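Local coordinates for protein ferredoxin CarAc (Pseudomonas resinovorans, PDB 7BUH) that carries electrons on a Rieske-type [2Fe-2S] cluster from the reductase CarAd to the terminal oxygenase CarAa of carbazole 1,9a-dioxygenase, at residues A51-G56 / D61-P66; P29-R34 / Y40-T45. All coordinates share one frame; numbering follows the deposited sequence. Where two conformers were deposited one is given.

In the fold
Interaction 2 is buried near the centre of the chain and pairs two neighbouring strands of the six-stranded antiparallel sheet. Interaction 1 is only partly buried. It lies in the cluster-binding part of the Rieske domain, with its centre about 9 Å from that of interaction 2, and joins a loop to the strand 62-64 and the cluster ligand Cys65. The chemistry differs accordingly. Backbone hydrogen bonds and one between tyrosine and threonine side chains hold interaction 2, whereas apolar packing and a CA-H...O contact link the segments of interaction 1. The two meet directly. Tyr33 packs on Leu53 and Ile63, Ser52 OG hydrogen-bonds Asp44 OD2, and Leu53 N probably donates to Asp44 O.

Interaction 1: residues A51-G56 / D61-P66; sequences ASLSEG and DVIECP. With NA (sodium ion), chain C; FES (Fe2/s2 (inorganic) cluster), chain B.
Leu53 lays CD2 against Cys65, 3.8 Å from Cys65 CB, while Leu53 CB faces Ile63 CG1. Ala51 CB packs 3.6 Å from Cys65 SG and also approaches the cluster sulfur S1.

Other side-chain carbons make van der Waals contacts with backbone carbonyls. Ile63 has CG1 anti to its own backbone N (chi1 -177°). This turns CG1 and CD1 toward Leu53, and Ile63 CD1 comes within 3.6 Å of Leu53 O. The Pro66 ring rests on the turn of 51-56. Pro66 CG is 3.5 Å from Ser52 O, and Pro66 CB lies near Glu55 O.

Among polar contacts, Gly56 CA makes a CA-H...O contact of 3.2 Å with Glu64 O. The approach is close and leaves little room there. Within 51-56, the hydrogen bonds Glu55 N to Ser52 O and Gly56 N to Leu53 O close the 3-10 turn.

Metal bonds anchor 61-66 at two points. Cys65 SG binds the cluster iron FE2 at 2.3 Å, and Cys46 is the other cysteine ligand. The Glu64 CB points away from 51-56, and Glu64 OE2 binds a sodium ion at 2.2 Å, with Asp59 as a further ligand. Two sodium-bound waters donate to Glu64 OE1.

The loop 51-56 thus backs one cluster ligand in the Rieske cluster-binding region. Phe72 of strand 71-73 touches both Leu53 and Ile63, and Ile19 of strand 18-24 touches Ile63.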
ATOM      1  N   ALA A  51      -9.908  -7.988   3.400  1.00 16.13           N
ATOM      2  CA  ALA A  51      -8.684  -8.734   3.745  1.00 14.85           C
ATOM      3  C   ALA A  51      -7.519  -7.752   3.863  1.00 14.38           C
ATOM      4  O   ALA A  51      -7.601  -6.626   3.328  1.00 13.09           O
ATOM      5  CB  ALA A  51      -8.404  -9.784   2.715  1.00 15.64           C
ATOM      6  N   SER A  52      -6.448  -8.187   4.523  1.00 14.00           N
ATOM      7  CA  SER A  52      -5.161  -7.450   4.546  1.00 13.94           C
ATOM      8  C   SER A  52      -4.313  -7.891   3.347  1.00 13.85           C
ATOM      9  O   SER A  52      -3.853  -9.047   3.306  1.00 13.30           O
ATOM     10  CB  SER A  52      -4.475  -7.624   5.875  1.00 14.19           C
ATOM     11  OG  SER A  52      -3.235  -6.964   5.876  1.00 15.04           O
ATOM     12  N   LEU A  53      -4.064  -6.982   2.404  1.00 12.03           N
ATOM     13  CA  LEU A  53      -3.180  -7.273   1.251  1.00 12.71           C
ATOM     14  C   LEU A  53      -1.740  -7.592   1.680  1.00 12.58           C
ATOM     15  O   LEU A  53      -1.078  -8.334   0.962  1.00 13.08           O
ATOM     16  CB  LEU A  53      -3.243  -6.128   0.236  1.00 12.19           C
ATOM     17  CG  LEU A  53      -4.606  -5.955  -0.429  1.00 11.97           C
ATOM     18  CD1 LEU A  53      -4.602  -4.749  -1.328  1.00 12.60           C
ATOM     19  CD2 LEU A  53      -4.999  -7.200  -1.215  1.00 13.78           C
ATOM     20  N   SER A  54      -1.255  -7.058   2.802  0.50 12.69           N
ATOM     21  CA  SER A  54       0.111  -7.360   3.308  0.50 12.98           C
ATOM     22  C   SER A  54       0.211  -8.825   3.765  0.50 14.32           C
ATOM     23  O   SER A  54       1.330  -9.245   4.089  0.50 14.58           O
ATOM     24  CB  SER A  54       0.518  -6.433   4.405  0.50 12.62           C
ATOM     25  OG  SER A  54      -0.411  -6.506   5.466  0.50 11.87           O
ATOM     26  N   GLU A  55      -0.889  -9.578   3.784  1.00 14.73           N
ATOM     27  CA  GLU A  55      -0.868 -11.049   4.063  1.00 16.30           C
ATOM     28  C   GLU A  55      -0.953 -11.825   2.743  1.00 16.19           C
ATOM     29  O   GLU A  55      -1.041 -13.070   2.777  1.00 16.28           O
ATOM     30  CB  GLU A  55      -1.984 -11.403   5.044  1.00 19.03           C
ATOM     31  CG  GLU A  55      -1.761 -10.858   6.451  1.00 22.16           C
ATOM     32  CD  GLU A  55      -2.970 -10.959   7.387  1.00 28.31           C
ATOM     33  OE1 GLU A  55      -3.961 -11.637   7.017  1.00 29.20           O
ATOM     34  OE2 GLU A  55      -2.940 -10.343   8.490  1.00 29.70           O
ATOM     35  N   GLY A  56      -0.975 -11.122   1.605  1.00 14.96           N
ATOM     36  CA  GLY A  56      -1.049 -11.735   0.276  1.00 15.01           C
ATOM     37  C   GLY A  56       0.302 -12.085  -0.318  1.00 15.18           C
ATOM     38  O   GLY A  56       1.289 -12.275   0.420  1.00 15.89           O
ATOM     39  N   ASP A  61       4.545  -6.982 -10.184  1.00 16.87           N
ATOM     40  CA  ASP A  61       3.966  -5.722  -9.650  1.00 17.93           C
ATOM     41  C   ASP A  61       2.486  -5.936  -9.306  1.00 14.98           C
ATOM     42  O   ASP A  61       1.812  -4.961  -9.124  1.00 13.90           O
ATOM     43  CB  ASP A  61       4.162  -4.556 -10.622  1.00 23.19           C
ATOM     44  CG  ASP A  61       3.922  -4.943 -12.067  1.00 32.17           C
ATOM     45  OD1 ASP A  61       3.065  -5.852 -12.277  1.00 32.91           O
ATOM     46  OD2 ASP A  61       4.651  -4.390 -12.973  1.00 37.70           O
ATOM     47  N   VAL A  62       2.014  -7.174  -9.227  1.00 12.24           N
ATOM     48  CA  VAL A  62       0.612  -7.450  -8.818  1.00 12.07           C
ATOM     49  C   VAL A  62       0.552  -8.063  -7.415  1.00 10.90           C
ATOM     50  O   VAL A  62       1.223  -9.064  -7.171  1.00 10.11           O
ATOM     51  CB  VAL A  62      -0.104  -8.331  -9.842  1.00 13.07           C
ATOM     52  CG1 VAL A  62      -1.479  -8.702  -9.343  1.00 12.85           C
ATOM     53  CG2 VAL A  62      -0.170  -7.621 -11.179  1.00 13.86           C
ATOM     54  N   ILE A  63      -0.268  -7.464  -6.541  1.00 10.85           N
ATOM     55  CA  ILE A  63      -0.572  -8.056  -5.213  1.00 11.37           C
ATOM     56  C   ILE A  63      -1.823  -8.925  -5.362  1.00 11.50           C
ATOM     57  O   ILE A  63      -2.876  -8.405  -5.778  1.00 11.49           O
ATOM     58  CB  ILE A  63      -0.731  -6.993  -4.108  1.00 11.64           C
ATOM     59  CG1 ILE A  63      -0.957  -7.676  -2.761  1.00 11.17           C
ATOM     60  CG2 ILE A  63      -1.832  -5.986  -4.410  1.00 10.83           C
ATOM     61  CD1 ILE A  63       0.140  -8.647  -2.380  1.00 12.93           C
ATOM     62  N   GLU A  64      -1.701 -10.182  -4.964  1.00 12.68           N
ATOM     63  CA  GLU A  64      -2.796 -11.175  -4.899  1.00 13.69           C
ATOM     64  C   GLU A  64      -3.366 -11.190  -3.478  1.00 13.70           C
ATOM     65  O   GLU A  64      -2.630 -11.495  -2.540  1.00 13.06           O
ATOM     66  CB  GLU A  64      -2.289 -12.550  -5.324  1.00 14.45           C
ATOM     67  CG  GLU A  64      -1.726 -12.542  -6.720  1.00 16.21           C
ATOM     68  CD  GLU A  64      -1.016 -13.813  -7.157  1.00 19.61           C
ATOM     69  OE1 GLU A  64      -0.666 -14.626  -6.276  1.00 19.00           O
ATOM     70  OE2 GLU A  64      -0.828 -13.985  -8.406  1.00 18.18           O
ATOM     71  N   CYS A  65      -4.655 -10.859  -3.354  1.00 12.48           N
ATOM     72  CA  CYS A  65      -5.391 -10.840  -2.079  1.00 12.16           C
ATOM     73  C   CYS A  65      -5.470 -12.257  -1.512  1.00 13.28           C
ATOM     74  O   CYS A  65      -5.831 -13.186  -2.231  1.00 12.55           O
ATOM     75  CB  CYS A  65      -6.809 -10.332  -2.306  1.00 12.35           C
ATOM     76  SG  CYS A  65      -7.753 -10.344  -0.768  1.00 12.62           S
ATOM     77  N   PRO A  66      -5.192 -12.473  -0.217  1.00 14.40           N
ATOM     78  CA  PRO A  66      -5.247 -13.826   0.342  1.00 16.00           C
ATOM     79  C   PRO A  66      -6.664 -14.384   0.536  1.00 17.66           C
ATOM     80  O   PRO A  66      -6.793 -15.586   0.688  1.00 18.13           O
ATOM     81  CB  PRO A  66      -4.528 -13.638   1.688  1.00 16.32           C
ATOM     82  CG  PRO A  66      -4.821 -12.224   2.086  1.00 15.69           C
ATOM     83  CD  PRO A  66      -4.794 -11.466   0.777  1.00 14.83           C
TER
HETATM   84 NA    NA C 502       0.169 -15.702  -9.392  1.00 12.68          NA
HETATM   85 FE1  FES B 501     -12.121 -10.483  -1.775  1.00 13.90          FE
HETATM   86 FE2  FES B 501      -9.718  -9.358  -1.467  1.00 12.17          FE
HETATM   87  S1  FES B 501     -11.240  -9.644   0.121  1.00 13.43           S
HETATM   88  S2  FES B 501     -10.505 -10.412  -3.267  1.00 12.74           S
HETATM   89  O   HOH W   1       1.775 -16.114  -7.374  1.00 21.53           O
HETATM   90  O   HOH W   2      -1.030 -16.976  -7.823  0.50 25.39           O

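Interaction 2: residues P29-R34 / Y40-T45; sequences PLAVYR and YATEDT
The Tyr33 ring meets the other strand through its edge: Thr42 OG1 and the carbonyl carbon of Tyr40 lie there in the ring plane. Ala41 CA approaches obliquely, and Ile19 and Val74 also pack against the Tyr33 side chain. Tyr33 CG stands beside its backbone N (chi1 -46°), which brings the ring edge alongside Tyr40 O and on to Thr42. There Tyr33 OH donates to Thr42 OG1 at 2.7 Å, and Thr42 OG1 in turn donates to Glu43 O at 2.7 Å. A phenylalanine at Tyr33 would probably leave Thr42 OG1 without its donor and the ring less firmly fixed.

The strands form a beta hairpin in the antiparallel sheet of the Rieske fold. Ala31 with Thr42 and Tyr33 with Tyr40 are hydrogen-bonded pairs; Tyr33 N to Tyr40 O is 2.8 Å and nearly straight (173°). Val32 with Ala41 is a non-hydrogen-bonded pair, and Val32 CG2 packs on Ala41 CB at 4.2 Å. Past the end of strand 38-43, Asp44 N donates to Pro29 O at 2.9 Å. A water bridges Pro29 O and Thr45 N. The Asp44 carboxylate accepts a hydrogen bond at OD2 from Ser52 OG.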
ATOM      1  N   PRO A  29      -4.871   1.312   7.458  1.00 12.98           N
ATOM      2  CA  PRO A  29      -3.504   0.827   7.304  1.00 11.94           C
ATOM      3  C   PRO A  29      -3.082   0.865   5.829  1.00 10.82           C
ATOM      4  O   PRO A  29      -3.910   0.844   4.933  1.00 10.96           O
ATOM      5  CB  PRO A  29      -3.587  -0.588   7.858  1.00 12.60           C
ATOM      6  CG  PRO A  29      -4.996  -0.974   7.563  1.00 12.71           C
ATOM      7  CD  PRO A  29      -5.786   0.255   7.899  1.00 13.01           C
ATOM      8  N   LEU A  30      -1.776   0.996   5.635  1.00 11.07           N
ATOM      9  CA  LEU A  30      -1.124   0.958   4.301  1.00 11.37           C
ATOM     10  C   LEU A  30      -0.315  -0.339   4.166  1.00 10.90           C
ATOM     11  O   LEU A  30       0.098  -0.938   5.174  1.00 10.45           O
ATOM     12  CB  LEU A  30      -0.228   2.187   4.132  1.00 11.83           C
ATOM     13  CG  LEU A  30      -0.900   3.525   4.451  1.00 12.41           C
ATOM     14  CD1 LEU A  30       0.087   4.673   4.351  1.00 13.62           C
ATOM     15  CD2 LEU A  30      -2.103   3.757   3.557  1.00 13.05           C
ATOM     16  N   ALA A  31      -0.104  -0.745   2.928  1.00 11.57           N
ATOM     17  CA  ALA A  31       0.829  -1.833   2.563  1.00 11.10           C
ATOM     18  C   ALA A  31       1.952  -1.193   1.756  1.00 10.83           C
ATOM     19  O   ALA A  31       1.661  -0.403   0.852  1.00  9.55           O
ATOM     20  CB  ALA A  31       0.103  -2.896   1.797  1.00 11.86           C
ATOM     21  N   VAL A  32       3.190  -1.492   2.106  1.00  9.92           N
ATOM     22  CA  VAL A  32       4.381  -1.053   1.343  1.00 10.96           C
ATOM     23  C   VAL A  32       5.004  -2.285   0.686  1.00 10.70           C
ATOM     24  O   VAL A  32       5.253  -3.295   1.393  1.00 12.11           O
ATOM     25  CB  VAL A  32       5.383  -0.339   2.259  1.00 11.89           C
ATOM     26  CG1 VAL A  32       6.625   0.053   1.511  1.00 12.69           C
ATOM     27  CG2 VAL A  32       4.727   0.870   2.885  1.00 13.14           C
ATOM     28  N   TYR A  33       5.229  -2.225  -0.618  1.00 11.58           N
ATOM     29  CA  TYR A  33       5.679  -3.385  -1.424  1.00 11.60           C
ATOM     30  C   TYR A  33       7.062  -3.083  -1.974  1.00 12.17           C
ATOM     31  O   TYR A  33       7.259  -1.953  -2.415  1.00 11.46           O
ATOM     32  CB  TYR A  33       4.747  -3.624  -2.613  1.00 11.31           C
ATOM     33  CG  TYR A  33       3.281  -3.591  -2.304  1.00 10.78           C
ATOM     34  CD1 TYR A  33       2.548  -2.420  -2.343  1.00 10.19           C
ATOM     35  CD2 TYR A  33       2.603  -4.755  -2.021  1.00 10.71           C
ATOM     36  CE1 TYR A  33       1.188  -2.386  -2.092  1.00 10.00           C
ATOM     37  CE2 TYR A  33       1.241  -4.741  -1.770  1.00 10.64           C
ATOM     38  CZ  TYR A  33       0.529  -3.560  -1.794  1.00 10.82           C
ATOM     39  OH  TYR A  33      -0.822  -3.601  -1.579  1.00 11.73           O
ATOM     40  N   ARG A  34       7.988  -4.045  -1.882  1.00 12.13           N
ATOM     41  CA  ARG A  34       9.275  -3.969  -2.595  1.00 12.14           C
ATOM     42  C   ARG A  34       9.134  -4.883  -3.812  1.00 12.27           C
ATOM     43  O   ARG A  34       8.992  -6.110  -3.627  1.00 12.50           O
ATOM     44  CB  ARG A  34      10.465  -4.383  -1.735  1.00 12.21           C
ATOM     45  CG  ARG A  34      11.768  -4.198  -2.498  1.00 12.75           C
ATOM     46  CD  ARG A  34      13.019  -4.557  -1.719  1.00 14.55           C
ATOM     47  NE  ARG A  34      14.194  -4.355  -2.543  1.00 14.84           N
ATOM     48  CZ  ARG A  34      15.397  -3.974  -2.104  1.00 16.32           C
ATOM     49  NH1 ARG A  34      15.587  -3.658  -0.834  1.00 15.78           N
ATOM     50  NH2 ARG A  34      16.388  -3.809  -2.973  1.00 16.64           N
ATOM     51  N   TYR A  40       6.531   0.674  -3.598  1.00 10.03           N
ATOM     52  CA  TYR A  40       5.176   1.205  -3.890  1.00 10.73           C
ATOM     53  C   TYR A  40       4.347   1.042  -2.617  1.00 10.29           C
ATOM     54  O   TYR A  40       4.721   0.243  -1.725  1.00  9.78           O
ATOM     55  CB  TYR A  40       4.554   0.484  -5.092  1.00 11.26           C
ATOM     56  CG  TYR A  40       5.375   0.679  -6.333  1.00 11.93           C
ATOM     57  CD1 TYR A  40       5.306   1.882  -7.040  1.00 13.57           C
ATOM     58  CD2 TYR A  40       6.324  -0.255  -6.722  1.00 12.60           C
ATOM     59  CE1 TYR A  40       6.114   2.116  -8.147  1.00 15.43           C
ATOM     60  CE2 TYR A  40       7.124  -0.036  -7.835  1.00 13.18           C
ATOM     61  CZ  TYR A  40       7.020   1.151  -8.544  1.00 14.82           C
ATOM     62  OH  TYR A  40       7.843   1.397  -9.606  1.00 17.55           O
ATOM     63  N   ALA A  41       3.263   1.781  -2.523  1.00  9.58           N
ATOM     64  CA  ALA A  41       2.359   1.675  -1.368  1.00  9.86           C
ATOM     65  C   ALA A  41       0.921   1.857  -1.821  1.00  9.98           C
ATOM     66  O   ALA A  41       0.661   2.693  -2.702  1.00 10.20           O
ATOM     67  CB  ALA A  41       2.722   2.691  -0.316  1.00  9.48           C
ATOM     68  N   THR A  42       0.027   1.122  -1.198  1.00  9.92           N
ATOM     69  CA  THR A  42      -1.427   1.309  -1.358  1.00 10.37           C
ATOM     70  C   THR A  42      -2.078   1.278   0.021  1.00 10.52           C
ATOM     71  O   THR A  42      -1.403   0.960   0.987  1.00 10.32           O
ATOM     72  CB  THR A  42      -2.009   0.189  -2.237  1.00 10.82           C
ATOM     73  OG1 THR A  42      -1.883  -1.088  -1.597  1.00 11.40           O
ATOM     74  CG2 THR A  42      -1.375   0.096  -3.607  1.00 10.81           C
ATOM     75  N   GLU A  43      -3.388   1.496   0.080  1.00 11.32           N
ATOM     76  CA  GLU A  43      -4.211   1.010   1.191  1.00 11.45           C
ATOM     77  C   GLU A  43      -3.906  -0.484   1.379  1.00 10.93           C
ATOM     78  O   GLU A  43      -3.715  -1.217   0.376  1.00 10.31           O
ATOM     79  CB  GLU A  43      -5.701   1.210   0.908  1.00 14.83           C
ATOM     80  CG  GLU A  43      -6.112   2.655   0.951  1.00 18.47           C
ATOM     81  CD  GLU A  43      -7.341   3.033   0.124  1.00 24.99           C
ATOM     82  OE1 GLU A  43      -7.981   2.153  -0.582  1.00 20.78           O
ATOM     83  OE2 GLU A  43      -7.656   4.254   0.173  1.00 32.07           O
ATOM     84  N   ASP A  44      -3.843  -0.941   2.618  1.00 10.16           N
ATOM     85  CA  ASP A  44      -3.640  -2.380   2.929  1.00 10.48           C
ATOM     86  C   ASP A  44      -4.944  -3.168   2.735  1.00 10.67           C
ATOM     87  O   ASP A  44      -4.881  -4.410   2.484  1.00 11.11           O
ATOM     88  CB  ASP A  44      -3.180  -2.545   4.374  1.00 11.01           C
ATOM     89  CG  ASP A  44      -2.918  -3.993   4.760  1.00 12.00           C
ATOM     90  OD1 ASP A  44      -2.022  -4.597   4.133  1.00 13.14           O
ATOM     91  OD2 ASP A  44      -3.598  -4.481   5.694  1.00 13.39           O
ATOM     92  N   THR A  45      -6.089  -2.522   2.928  1.00 10.62           N
ATOM     93  CA  THR A  45      -7.392  -3.229   3.008  1.00 11.61           C
ATOM     94  C   THR A  45      -7.899  -3.474   1.594  1.00 11.05           C
ATOM     95  O   THR A  45      -8.107  -2.526   0.883  1.00 10.35           O
ATOM     96  CB  THR A  45      -8.386  -2.466   3.878  1.00 12.71           C
ATOM     97  OG1 THR A  45      -7.746  -2.195   5.136  1.00 12.61           O
ATOM     98  CG2 THR A  45      -9.660  -3.259   4.071  1.00 12.81           C
TER
HETATM   99  O   HOH W   3      -6.455   0.138   4.364  1.00 12.95           O